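Side-chain contacts in importin-95 (Chaetomium thermophilum, PDB 4XRI), which probably binds a small Ran-type GTPase and, as an importin-beta nuclear transport receptor built of HEAT repeats, carries protein cargo into the nucleus: residues 793-796 and 797-800; 765-768 and 769-773; 202-205 and 206-209; 188-191 and 192-196. The protein carries 2 engineered substitutions. One frame throughout, in Å; residues are numbered along the deposited sequence.

Contact 1: residues 793-796 and 797-800; sequences SIFA and LLNS
L798 reaches back along one turn of helix 791-802 to meet I794 and F795, in the C-terminal part of the HEAT-repeat solenoid. The apolar part of the contact is light. CD1 of L798 lies 4.4 Å from CG2 of I794 and 4.3 Å from CD2 of the F795 ring, which it approaches obliquely. With CG anti to its own carbonyl carbon (chi1 -76°), L798 folds back over the preceding turn, and its CG comes 3.4 Å from the carbonyl O of I794. L797 has its CG anti to the backbone N (chi1 173°), and its branches pack on R764, I767 and M768 of helix 754-780.

The polar part is backbone: four successive i to i+4 bonds, of which L798 N to I794 O is the straightest at the hydrogen (167°). The bond from L797 N meets S793 O from above the carbonyl plane. The two hydroxyls find partners outside the segments: S793 OG bonds to the carbonyl O of Y790, S800 OG to R764.

Beyond the segments, F795 makes an edge-to-face stack with F835, and L798 also packs on helix 809-825. N799 N donates to F795 O over 2.9 Å, and N799 CB stands 3.6 Å from that same oxygen.

Contact 2: residues 765-768 and 769-773; sequences EGIM and DAWGG
I767 and W771, one turn apart on helix 754-780, run alongside each other in the same direction, and they form the tight part of this contact. CG2 of the isoleucine is 3.6 Å from CD1 of the indole and 3.7 Å from NE1, so the methyl branch sits against its pyrrole part. It is the branch anti to the backbone N that does this, CG1 being placed beside that nitrogen by chi1 of -55°. The backbone bond from W771 N to I767 O (2.9 Å) links the same two residues.

The E765-D769 side is looser and partly exposed. The two carboxylates keep apart, E765 OE1 standing 5.8 Å from D769 OD2, and E765 OE2 bonds instead to the hydroxyl of S808. With CG beside the backbone N (chi1 -68°), D769 turns its carboxylate back, and OD2 lies unbonded 3.2 Å from E765 O, a probably mildly unfavourable meeting of two acceptors. D769 also packs on A814 and Q716; an alanine here would remove the carboxylate and would probably leave a gap against both.

Within the HEAT-repeat stack, W771 and I767 bear on helices 730-743 and 791-802, while M768 reaches helices 791-802 and 809-825.

Contact 3: residues 202-205 and 206-209; sequences VRFA and AITA. With SO4 (sulfate ion), chain D.
The hydroxyl of T208 sits over the centre of the F204 ring, OG1 3.6 Å above its plane, while donating a hydrogen bond to the carbonyl O of the same phenylalanine. Both residues belong to helix 200-212 of the HEAT-repeat solenoid, one turn apart. T208 OG1 lies 2.6 Å from F204 O, and T208 N donates to that oxygen as well; the two donors reach it from opposite faces of the carbonyl plane. This is the familiar back-bonding of a helical threonine to the preceding turn, made possible by OG1 lying beside its own backbone N (chi1 -55°). The direction of F204 CG, away from the backbone N at chi1 175°, brings the ring under that hydroxyl. A leucine in place of F204 would probably deprive the threonine hydroxyl of the flat face it rests on, although its bond to the carbonyl could remain.

I207 adds CG2, 3.2 Å from F204 O and oblique to the ring. R203, bent at chi3, bonds through NE to the carbonyl O of A193 and presents the edge of its guanidinium to a sulfate, probably from the crystallisation liquor. R203 NH1 donates to sulfate O2 over 3.1 Å at 161°, and more weakly to O1.

Contact 4: residues 188-191 and 192-196; sequences AVVQ and GARKE
This is a contact at the C-terminal end of helix 182-193, where the last turn comes undone and V190 and Q191 meet R194 in the loop that follows. R194 folds back alongside the last turn, so that V190 CG1 lies over one face of its guanidinium, 4.2 Å from NE; the two side chains lie at a slant to one another. Q191 CG approaches the same group obliquely, 4.2 Å from NH1. R194 is stretched out from CG to NE, and with CG swung beside the backbone N (chi1 -88°) the aliphatic stem passes the V190 carbonyl, CG standing 3.6 Å from its O.

Helix 182-193 and helix 200-212 are successive helices of the HEAT-repeat solenoid, and this loop joins them. V189 packs on L210 of the second helix. R194 and V190 both lie against Y229 of helix 224-238, and A193 against V233.

The backbone records the unwinding. G192 N still donates to A188 O over 3.1 Å, though from above the carbonyl plane. A193 N then divides itself between a weak bond to V189 O and a bond to V190 O, the latter meeting its carbonyl at a C=O...N angle of only 109°. R194 N adds a second, weak bond to V190 O, and at R194 psi swings to 157° and the chain leaves the helix. In the loop K195 NZ is salt-bridged to E236 and makes a weaker, longer bridge to E196 OE2 (3.5 Å).

In the fold
The four contacts form two pairs far apart on the solenoid; the centres of one pair lie about 57 to 62 Å from those of the other. In the C-terminal pair, contacts 1 and 2 join helix 791-802 to helix 754-780: L797 CD2 meets I767 CG2 at 3.5 Å, and I794 CD1 meets W771 CE3 at 3.7 Å. Both meet mainly through apolar side chains, with a few polar links at the margins. Contacts 3 and 4 lie on consecutive helices, and A206 CB packs against G192 C at 3.4 Å. Here the chemistry is more polar, with arginines and a sulfate. Contacts 2, 3 and 4 are buried and contact 1 only partly; in contact 4 the exposed charges lie in the loop.

Contact 1: residues 793-796 and 797-800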
ATOM      1  N   SER A 793      13.745  32.473 -13.158  1.00 47.10           N
ATOM      2  CA  SER A 793      12.725  31.631 -12.544  1.00 48.44           C
ATOM      3  C   SER A 793      13.241  30.213 -12.325  1.00 50.55           C
ATOM      4  O   SER A 793      12.794  29.513 -11.418  1.00 51.40           O
ATOM      5  CB  SER A 793      11.464  31.599 -13.408  1.00 40.83           C
ATOM      6  OG  SER A 793      11.726  30.991 -14.661  1.00 51.00           O
ATOM      7  N   ILE A 794      14.187  29.791 -13.158  1.00 48.18           N
ATOM      8  CA  ILE A 794      14.784  28.470 -13.013  1.00 43.36           C
ATOM      9  C   ILE A 794      15.659  28.416 -11.763  1.00 45.71           C
ATOM     10  O   ILE A 794      15.585  27.464 -10.985  1.00 45.79           O
ATOM     11  CB  ILE A 794      15.625  28.086 -14.243  1.00 46.88           C
ATOM     12  CG1 ILE A 794      14.753  28.064 -15.500  1.00 39.61           C
ATOM     13  CG2 ILE A 794      16.285  26.731 -14.033  1.00 44.43           C
ATOM     14  CD1 ILE A 794      15.510  27.690 -16.757  1.00 39.74           C
ATOM     15  N   PHE A 795      16.482  29.444 -11.579  1.00 40.25           N
ATOM     16  CA  PHE A 795      17.312  29.556 -10.383  1.00 45.89           C
ATOM     17  C   PHE A 795      16.455  29.633  -9.127  1.00 51.08           C
ATOM     18  O   PHE A 795      16.805  29.067  -8.088  1.00 51.35           O
ATOM     19  CB  PHE A 795      18.218  30.786 -10.463  1.00 50.19           C
ATOM     20  CG  PHE A 795      19.483  30.561 -11.240  1.00 56.31           C
ATOM     21  CD1 PHE A 795      19.593  30.986 -12.553  1.00 55.15           C
ATOM     22  CD2 PHE A 795      20.565  29.928 -10.653  1.00 57.02           C
ATOM     23  CE1 PHE A 795      20.758  30.783 -13.265  1.00 56.07           C
ATOM     24  CE2 PHE A 795      21.732  29.722 -11.362  1.00 54.16           C
ATOM     25  CZ  PHE A 795      21.829  30.148 -12.670  1.00 51.06           C
ATOM     26  N   ALA A 796      15.333  30.338  -9.233  1.00 52.91           N
ATOM     27  CA  ALA A 796      14.403  30.496  -8.121  1.00 50.39           C
ATOM     28  C   ALA A 796      13.918  29.141  -7.621  1.00 47.48           C
ATOM     29  O   ALA A 796      13.909  28.878  -6.418  1.00 50.68           O
ATOM     30  CB  ALA A 796      13.222  31.362  -8.535  1.00 43.87           C
ATOM     31  N   LEU A 797      13.524  28.283  -8.555  1.00 45.51           N
ATOM     32  CA  LEU A 797      13.073  26.939  -8.220  1.00 44.19           C
ATOM     33  C   LEU A 797      14.207  26.097  -7.649  1.00 50.30           C
ATOM     34  O   LEU A 797      14.019  25.377  -6.669  1.00 48.27           O
ATOM     35  CB  LEU A 797      12.482  26.254  -9.450  1.00 45.18           C
ATOM     36  CG  LEU A 797      12.123  24.777  -9.287  1.00 46.34           C
ATOM     37  CD1 LEU A 797      11.174  24.569  -8.114  1.00 48.06           C
ATOM     38  CD2 LEU A 797      11.502  24.271 -10.563  1.00 45.03           C
ATOM     39  N   LEU A 798      15.379  26.191  -8.274  1.00 45.19           N
ATOM     40  CA  LEU A 798      16.574  25.506  -7.787  1.00 48.33           C
ATOM     41  C   LEU A 798      16.828  25.827  -6.319  1.00 49.91           C
ATOM     42  O   LEU A 798      17.137  24.942  -5.520  1.00 52.52           O
ATOM     43  CB  LEU A 798      17.797  25.892  -8.623  1.00 45.32           C
ATOM     44  CG  LEU A 798      17.942  25.264 -10.009  1.00 44.14           C
ATOM     45  CD1 LEU A 798      19.111  25.905 -10.751  1.00 41.74           C
ATOM     46  CD2 LEU A 798      18.145  23.764  -9.895  1.00 40.08           C
ATOM     47  N   ASN A 799      16.683  27.100  -5.970  1.00 47.11           N
ATOM     48  CA  ASN A 799      16.865  27.547  -4.597  1.00 50.78           C
ATOM     49  C   ASN A 799      15.777  27.020  -3.672  1.00 52.42           C
ATOM     50  O   ASN A 799      16.046  26.656  -2.527  1.00 54.29           O
ATOM     51  CB  ASN A 799      16.906  29.074  -4.538  1.00 54.39           C
ATOM     52  CG  ASN A 799      17.083  29.596  -3.128  1.00 64.58           C
ATOM     53  OD1 ASN A 799      18.148  29.445  -2.528  1.00 62.02           O
ATOM     54  ND2 ASN A 799      16.039  30.218  -2.590  1.00 69.66           N
ATOM     55  N   SER A 800      14.546  26.982  -4.175  1.00 51.37           N
ATOM     56  CA  SER A 800      13.419  26.476  -3.402  1.00 50.14           C
ATOM     57  C   SER A 800      13.623  25.005  -3.063  1.00 47.23           C
ATOM     58  O   SER A 800      13.332  24.562  -1.951  1.00 51.95           O
ATOM     59  CB  SER A 800      12.112  26.666  -4.174  1.00 52.95           C
ATOM     60  OG  SER A 800      10.996  26.296  -3.383  1.00 55.52           O
TER

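Contact 2: residues 765-768 and 769-773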
ATOM      1  N   GLU A 765      10.345  17.203 -10.022  1.00 41.33           N
ATOM      2  CA  GLU A 765      11.134  16.326 -10.880  1.00 46.75           C
ATOM      3  C   GLU A 765      10.739  16.582 -12.327  1.00 38.72           C
ATOM      4  O   GLU A 765      11.593  16.732 -13.203  1.00 37.06           O
ATOM      5  CB  GLU A 765      10.918  14.852 -10.524  1.00 44.20           C
ATOM      6  CG  GLU A 765      11.596  14.398  -9.248  1.00 51.23           C
ATOM      7  CD  GLU A 765      11.348  12.928  -8.962  1.00 55.57           C
ATOM      8  OE1 GLU A 765      11.026  12.183  -9.913  1.00 54.37           O
ATOM      9  OE2 GLU A 765      11.467  12.519  -7.788  1.00 60.95           O
ATOM     10  N   GLY A 766       9.431  16.635 -12.558  1.00 38.73           N
ATOM     11  CA  GLY A 766       8.878  16.906 -13.870  1.00 36.02           C
ATOM     12  C   GLY A 766       9.295  18.261 -14.403  1.00 35.59           C
ATOM     13  O   GLY A 766       9.736  18.366 -15.546  1.00 31.60           O
ATOM     14  N   ILE A 767       9.162  19.294 -13.575  1.00 37.78           N
ATOM     15  CA  ILE A 767       9.547  20.647 -13.968  1.00 35.17           C
ATOM     16  C   ILE A 767      11.011  20.713 -14.385  1.00 38.29           C
ATOM     17  O   ILE A 767      11.352  21.277 -15.424  1.00 34.71           O
ATOM     18  CB  ILE A 767       9.331  21.668 -12.835  1.00 35.11           C
ATOM     19  CG1 ILE A 767       7.888  21.639 -12.332  1.00 35.82           C
ATOM     20  CG2 ILE A 767       9.693  23.059 -13.319  1.00 41.75           C
ATOM     21  CD1 ILE A 767       7.645  22.542 -11.139  1.00 33.98           C
ATOM     22  N   MET A 768      11.872  20.120 -13.565  1.00 35.99           N
ATOM     23  CA  MET A 768      13.308  20.141 -13.814  1.00 34.42           C
ATOM     24  C   MET A 768      13.663  19.394 -15.095  1.00 33.98           C
ATOM     25  O   MET A 768      14.520  19.832 -15.860  1.00 38.55           O
ATOM     26  CB  MET A 768      14.060  19.540 -12.628  1.00 36.59           C
ATOM     27  CG  MET A 768      15.459  20.088 -12.443  1.00 40.72           C
ATOM     28  SD  MET A 768      15.493  21.883 -12.330  1.00 55.40           S
ATOM     29  CE  MET A 768      14.323  22.170 -11.014  1.00 54.79           C
ATOM     30  N   ASP A 769      12.992  18.270 -15.327  1.00 35.05           N
ATOM     31  CA  ASP A 769      13.159  17.527 -16.571  1.00 35.45           C
ATOM     32  C   ASP A 769      12.748  18.394 -17.756  1.00 33.18           C
ATOM     33  O   ASP A 769      13.422  18.411 -18.786  1.00 37.03           O
ATOM     34  CB  ASP A 769      12.340  16.233 -16.555  1.00 40.06           C
ATOM     35  CG  ASP A 769      12.868  15.220 -15.557  1.00 44.98           C
ATOM     36  OD1 ASP A 769      14.027  15.359 -15.114  1.00 45.52           O
ATOM     37  OD2 ASP A 769      12.124  14.276 -15.224  1.00 51.76           O
ATOM     38  N   ALA A 770      11.637  19.108 -17.596  1.00 34.01           N
ATOM     39  CA  ALA A 770      11.123  19.992 -18.634  1.00 36.59           C
ATOM     40  C   ALA A 770      12.144  21.065 -18.983  1.00 35.11           C
ATOM     41  O   ALA A 770      12.508  21.224 -20.149  1.00 32.19           O
ATOM     42  CB  ALA A 770       9.811  20.626 -18.194  1.00 25.53           C
ATOM     43  N   TRP A 771      12.615  21.789 -17.969  1.00 33.17           N
ATOM     44  CA  TRP A 771      13.609  22.838 -18.184  1.00 33.58           C
ATOM     45  C   TRP A 771      14.875  22.279 -18.826  1.00 38.62           C
ATOM     46  O   TRP A 771      15.445  22.890 -19.728  1.00 38.36           O
ATOM     47  CB  TRP A 771      13.961  23.541 -16.869  1.00 35.51           C
ATOM     48  CG  TRP A 771      12.960  24.581 -16.430  1.00 37.12           C
ATOM     49  CD1 TRP A 771      12.350  24.667 -15.209  1.00 35.66           C
ATOM     50  CD2 TRP A 771      12.456  25.678 -17.207  1.00 35.67           C
ATOM     51  NE1 TRP A 771      11.503  25.750 -15.178  1.00 38.08           N
ATOM     52  CE2 TRP A 771      11.548  26.385 -16.391  1.00 37.33           C
ATOM     53  CE3 TRP A 771      12.682  26.129 -18.514  1.00 35.37           C
ATOM     54  CZ2 TRP A 771      10.870  27.516 -16.835  1.00 33.76           C
ATOM     55  CZ3 TRP A 771      12.008  27.253 -18.951  1.00 38.80           C
ATOM     56  CH2 TRP A 771      11.111  27.934 -18.116  1.00 36.39           C
ATOM     57  N   GLY A 772      15.288  21.101 -18.371  1.00 36.43           N
ATOM     58  CA  GLY A 772      16.463  20.438 -18.908  1.00 34.19           C
ATOM     59  C   GLY A 772      16.380  20.180 -20.402  1.00 33.96           C
ATOM     60  O   GLY A 772      17.321  20.460 -21.139  1.00 38.62           O
ATOM     61  N   GLY A 773      15.248  19.652 -20.853  1.00 34.40           N
ATOM     62  CA  GLY A 773      15.035  19.403 -22.267  1.00 34.14           C
ATOM     63  C   GLY A 773      14.925  20.694 -23.056  1.00 37.08           C
ATOM     64  O   GLY A 773      15.412  20.790 -24.182  1.00 34.99           O
TER

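Contact 3: residues 202-205 and 206-209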
ATOM      1  N   VAL A 202     -20.474  -4.569  32.114  1.00 38.95           N
ATOM      2  CA  VAL A 202     -19.945  -3.243  32.394  1.00 42.68           C
ATOM      3  C   VAL A 202     -18.429  -3.219  32.237  1.00 44.25           C
ATOM      4  O   VAL A 202     -17.871  -2.304  31.628  1.00 43.76           O
ATOM      5  CB  VAL A 202     -20.329  -2.783  33.821  1.00 43.79           C
ATOM      6  CG1 VAL A 202     -19.565  -1.527  34.208  1.00 46.87           C
ATOM      7  CG2 VAL A 202     -21.835  -2.560  33.918  1.00 40.09           C
ATOM      8  N   ARG A 203     -17.771  -4.240  32.779  1.00 43.84           N
ATOM      9  CA  ARG A 203     -16.317  -4.352  32.692  1.00 45.77           C
ATOM     10  C   ARG A 203     -15.829  -4.408  31.248  1.00 33.98           C
ATOM     11  O   ARG A 203     -14.840  -3.759  30.899  1.00 37.84           O
ATOM     12  CB  ARG A 203     -15.821  -5.586  33.450  1.00 46.36           C
ATOM     13  CG  ARG A 203     -15.733  -5.407  34.959  1.00 51.43           C
ATOM     14  CD  ARG A 203     -15.029  -6.586  35.618  1.00 55.12           C
ATOM     15  NE  ARG A 203     -13.590  -6.584  35.368  1.00 47.85           N
ATOM     16  CZ  ARG A 203     -12.773  -7.584  35.687  1.00 53.84           C
ATOM     17  NH1 ARG A 203     -13.257  -8.677  36.260  1.00 52.20           N
ATOM     18  NH2 ARG A 203     -11.476  -7.496  35.426  1.00 57.53           N
ATOM     19  N   PHE A 204     -16.525  -5.171  30.409  1.00 38.39           N
ATOM     20  CA  PHE A 204     -16.144  -5.276  29.004  1.00 41.12           C
ATOM     21  C   PHE A 204     -16.316  -3.946  28.282  1.00 44.77           C
ATOM     22  O   PHE A 204     -15.464  -3.541  27.492  1.00 44.13           O
ATOM     23  CB  PHE A 204     -16.958  -6.350  28.284  1.00 42.96           C
ATOM     24  CG  PHE A 204     -16.678  -6.416  26.809  1.00 47.85           C
ATOM     25  CD1 PHE A 204     -15.442  -6.832  26.352  1.00 44.84           C
ATOM     26  CD2 PHE A 204     -17.643  -6.050  25.884  1.00 55.55           C
ATOM     27  CE1 PHE A 204     -15.168  -6.890  25.002  1.00 43.93           C
ATOM     28  CE2 PHE A 204     -17.375  -6.104  24.527  1.00 61.91           C
ATOM     29  CZ  PHE A 204     -16.134  -6.527  24.087  1.00 57.01           C
ATOM     30  N   ALA A 205     -17.428  -3.273  28.561  1.00 47.30           N
ATOM     31  CA  ALA A 205     -17.709  -1.975  27.965  1.00 42.37           C
ATOM     32  C   ALA A 205     -16.664  -0.954  28.403  1.00 32.89           C
ATOM     33  O   ALA A 205     -16.233  -0.110  27.618  1.00 37.60           O
ATOM     34  CB  ALA A 205     -19.103  -1.506  28.346  1.00 39.17           C
ATOM     35  N   ALA A 206     -16.254  -1.049  29.664  1.00 40.48           N
ATOM     36  CA  ALA A 206     -15.303  -0.107  30.239  1.00 41.40           C
ATOM     37  C   ALA A 206     -13.897  -0.296  29.682  1.00 40.48           C
ATOM     38  O   ALA A 206     -13.218   0.677  29.355  1.00 41.48           O
ATOM     39  CB  ALA A 206     -15.288  -0.240  31.750  1.00 35.32           C
ATOM     40  N   ILE A 207     -13.456  -1.546  29.579  1.00 44.75           N
ATOM     41  CA  ILE A 207     -12.112  -1.824  29.085  1.00 45.26           C
ATOM     42  C   ILE A 207     -12.023  -1.489  27.596  1.00 39.36           C
ATOM     43  O   ILE A 207     -10.981  -1.052  27.108  1.00 35.16           O
ATOM     44  CB  ILE A 207     -11.699  -3.301  29.335  1.00 40.41           C
ATOM     45  CG1 ILE A 207     -10.192  -3.481  29.132  1.00 45.07           C
ATOM     46  CG2 ILE A 207     -12.493  -4.268  28.468  1.00 41.53           C
ATOM     47  CD1 ILE A 207      -9.349  -2.819  30.190  1.00 40.88           C
ATOM     48  N   THR A 208     -13.132  -1.669  26.885  1.00 40.59           N
ATOM     49  CA  THR A 208     -13.209  -1.325  25.472  1.00 39.45           C
ATOM     50  C   THR A 208     -13.128   0.185  25.301  1.00 41.28           C
ATOM     51  O   THR A 208     -12.439   0.690  24.415  1.00 40.44           O
ATOM     52  CB  THR A 208     -14.509  -1.842  24.829  1.00 44.43           C
ATOM     53  OG1 THR A 208     -14.627  -3.250  25.056  1.00 49.48           O
ATOM     54  CG2 THR A 208     -14.514  -1.565  23.330  1.00 45.54           C
ATOM     55  N   ALA A 209     -13.845   0.896  26.166  1.00 48.16           N
ATOM     56  CA  ALA A 209     -13.867   2.351  26.137  1.00 45.53           C
ATOM     57  C   ALA A 209     -12.491   2.919  26.463  1.00 41.36           C
ATOM     58  O   ALA A 209     -12.070   3.920  25.881  1.00 44.26           O
ATOM     59  CB  ALA A 209     -14.906   2.883  27.109  1.00 33.50           C
TER
HETATM   60  S   SO4 D 903     -12.009 -11.564  37.840  0.94 64.71           S
HETATM   61  O1  SO4 D 903     -13.287 -11.356  37.168  0.94 65.31           O
HETATM   62  O2  SO4 D 903     -11.060 -10.541  37.410  0.94 72.47           O
HETATM   63  O3  SO4 D 903     -12.196 -11.481  39.285  0.94 66.05           O
HETATM   64  O4  SO4 D 903     -11.498 -12.886  37.494  0.94 66.72           O

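Contact 4: residues 188-191 and 192-196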
ATOM      1  N   ALA A 188     -13.769   7.134  35.504  1.00 48.40           N
ATOM      2  CA  ALA A 188     -15.007   6.413  35.227  1.00 46.70           C
ATOM      3  C   ALA A 188     -14.755   5.114  34.463  1.00 43.76           C
ATOM      4  O   ALA A 188     -15.332   4.076  34.792  1.00 39.60           O
ATOM      5  CB  ALA A 188     -15.972   7.299  34.449  1.00 48.96           C
ATOM      6  N   VAL A 189     -13.894   5.166  33.450  1.00 39.46           N
ATOM      7  CA  VAL A 189     -13.655   3.993  32.614  1.00 39.78           C
ATOM      8  C   VAL A 189     -12.775   2.962  33.324  1.00 45.13           C
ATOM      9  O   VAL A 189     -12.978   1.758  33.168  1.00 49.62           O
ATOM     10  CB  VAL A 189     -13.017   4.377  31.254  1.00 47.99           C
ATOM     11  CG1 VAL A 189     -13.883   5.411  30.544  1.00 42.26           C
ATOM     12  CG2 VAL A 189     -11.601   4.893  31.420  1.00 55.70           C
ATOM     13  N   VAL A 190     -11.815   3.431  34.117  1.00 43.56           N
ATOM     14  CA  VAL A 190     -10.914   2.528  34.823  1.00 46.11           C
ATOM     15  C   VAL A 190     -11.654   1.832  35.957  1.00 49.12           C
ATOM     16  O   VAL A 190     -11.531   0.616  36.141  1.00 52.13           O
ATOM     17  CB  VAL A 190      -9.684   3.264  35.392  1.00 47.78           C
ATOM     18  CG1 VAL A 190      -8.950   2.386  36.401  1.00 50.82           C
ATOM     19  CG2 VAL A 190      -8.751   3.679  34.270  1.00 52.38           C
ATOM     20  N   GLN A 191     -12.427   2.604  36.712  1.00 47.43           N
ATOM     21  CA  GLN A 191     -13.210   2.041  37.807  1.00 47.72           C
ATOM     22  C   GLN A 191     -14.259   1.071  37.287  1.00 50.60           C
ATOM     23  O   GLN A 191     -14.609   0.100  37.955  1.00 45.93           O
ATOM     24  CB  GLN A 191     -13.880   3.144  38.624  1.00 54.87           C
ATOM     25  CG  GLN A 191     -12.922   3.902  39.528  1.00 59.88           C
ATOM     26  CD  GLN A 191     -13.623   4.900  40.429  1.00 69.04           C
ATOM     27  OE1 GLN A 191     -14.813   5.175  40.270  1.00 73.80           O
ATOM     28  NE2 GLN A 191     -12.883   5.450  41.387  1.00 64.49           N
ATOM     29  N   GLY A 192     -14.756   1.328  36.084  1.00 45.95           N
ATOM     30  CA  GLY A 192     -15.733   0.448  35.478  1.00 33.11           C
ATOM     31  C   GLY A 192     -15.112  -0.864  35.043  1.00 46.73           C
ATOM     32  O   GLY A 192     -15.792  -1.880  34.951  1.00 42.27           O
ATOM     33  N   ALA A 193     -13.811  -0.836  34.770  1.00 40.33           N
ATOM     34  CA  ALA A 193     -13.109  -1.990  34.211  1.00 42.98           C
ATOM     35  C   ALA A 193     -12.537  -2.909  35.287  1.00 46.66           C
ATOM     36  O   ALA A 193     -12.169  -4.050  35.007  1.00 48.86           O
ATOM     37  CB  ALA A 193     -11.997  -1.522  33.284  1.00 34.44           C
ATOM     38  N   ARG A 194     -12.467  -2.410  36.518  1.00 44.76           N
ATOM     39  CA  ARG A 194     -11.853  -3.156  37.613  1.00 49.48           C
ATOM     40  C   ARG A 194     -12.648  -4.394  37.998  1.00 47.94           C
ATOM     41  O   ARG A 194     -13.851  -4.477  37.752  1.00 44.59           O
ATOM     42  CB  ARG A 194     -11.673  -2.254  38.834  1.00 51.64           C
ATOM     43  CG  ARG A 194     -10.363  -1.497  38.828  1.00 60.20           C
ATOM     44  CD  ARG A 194     -10.288  -0.497  39.962  1.00 69.00           C
ATOM     45  NE  ARG A 194      -9.023   0.228  39.948  1.00 71.65           N
ATOM     46  CZ  ARG A 194      -8.790   1.340  40.635  1.00 73.18           C
ATOM     47  NH1 ARG A 194      -9.743   1.864  41.394  1.00 81.97           N
ATOM     48  NH2 ARG A 194      -7.606   1.931  40.559  1.00 67.06           N
ATOM     49  N   LYS A 195     -11.964  -5.356  38.609  1.00 51.23           N
ATOM     50  CA  LYS A 195     -12.597  -6.606  39.014  1.00 55.53           C
ATOM     51  C   LYS A 195     -13.560  -6.377  40.172  1.00 54.21           C
ATOM     52  O   LYS A 195     -14.421  -7.210  40.450  1.00 53.95           O
ATOM     53  CB  LYS A 195     -11.544  -7.649  39.397  1.00 59.42           C
ATOM     54  CG  LYS A 195     -10.738  -7.327  40.646  1.00 65.44           C
ATOM     55  CD  LYS A 195      -9.775  -8.465  40.963  1.00 74.55           C
ATOM     56  CE  LYS A 195      -8.910  -8.162  42.175  1.00 76.39           C
ATOM     57  NZ  LYS A 195      -8.067  -6.953  41.971  1.00 80.80           N
ATOM     58  N   GLU A 196     -13.416  -5.236  40.838  1.00 47.93           N
ATOM     59  CA  GLU A 196     -14.334  -4.854  41.904  1.00 57.55           C
ATOM     60  C   GLU A 196     -15.712  -4.531  41.332  1.00 60.27           C
ATOM     61  O   GLU A 196     -16.704  -4.496  42.059  1.00 60.44           O
ATOM     62  CB  GLU A 196     -13.790  -3.660  42.691  1.00 62.80           C
ATOM     63  CG  GLU A 196     -12.634  -3.997  43.621  1.00 74.99           C
ATOM     64  CD  GLU A 196     -11.325  -4.211  42.883  1.00 83.52           C
ATOM     65  OE1 GLU A 196     -11.208  -3.744  41.731  1.00 79.95           O
ATOM     66  OE2 GLU A 196     -10.417  -4.848  43.457  1.00 85.77           O
TER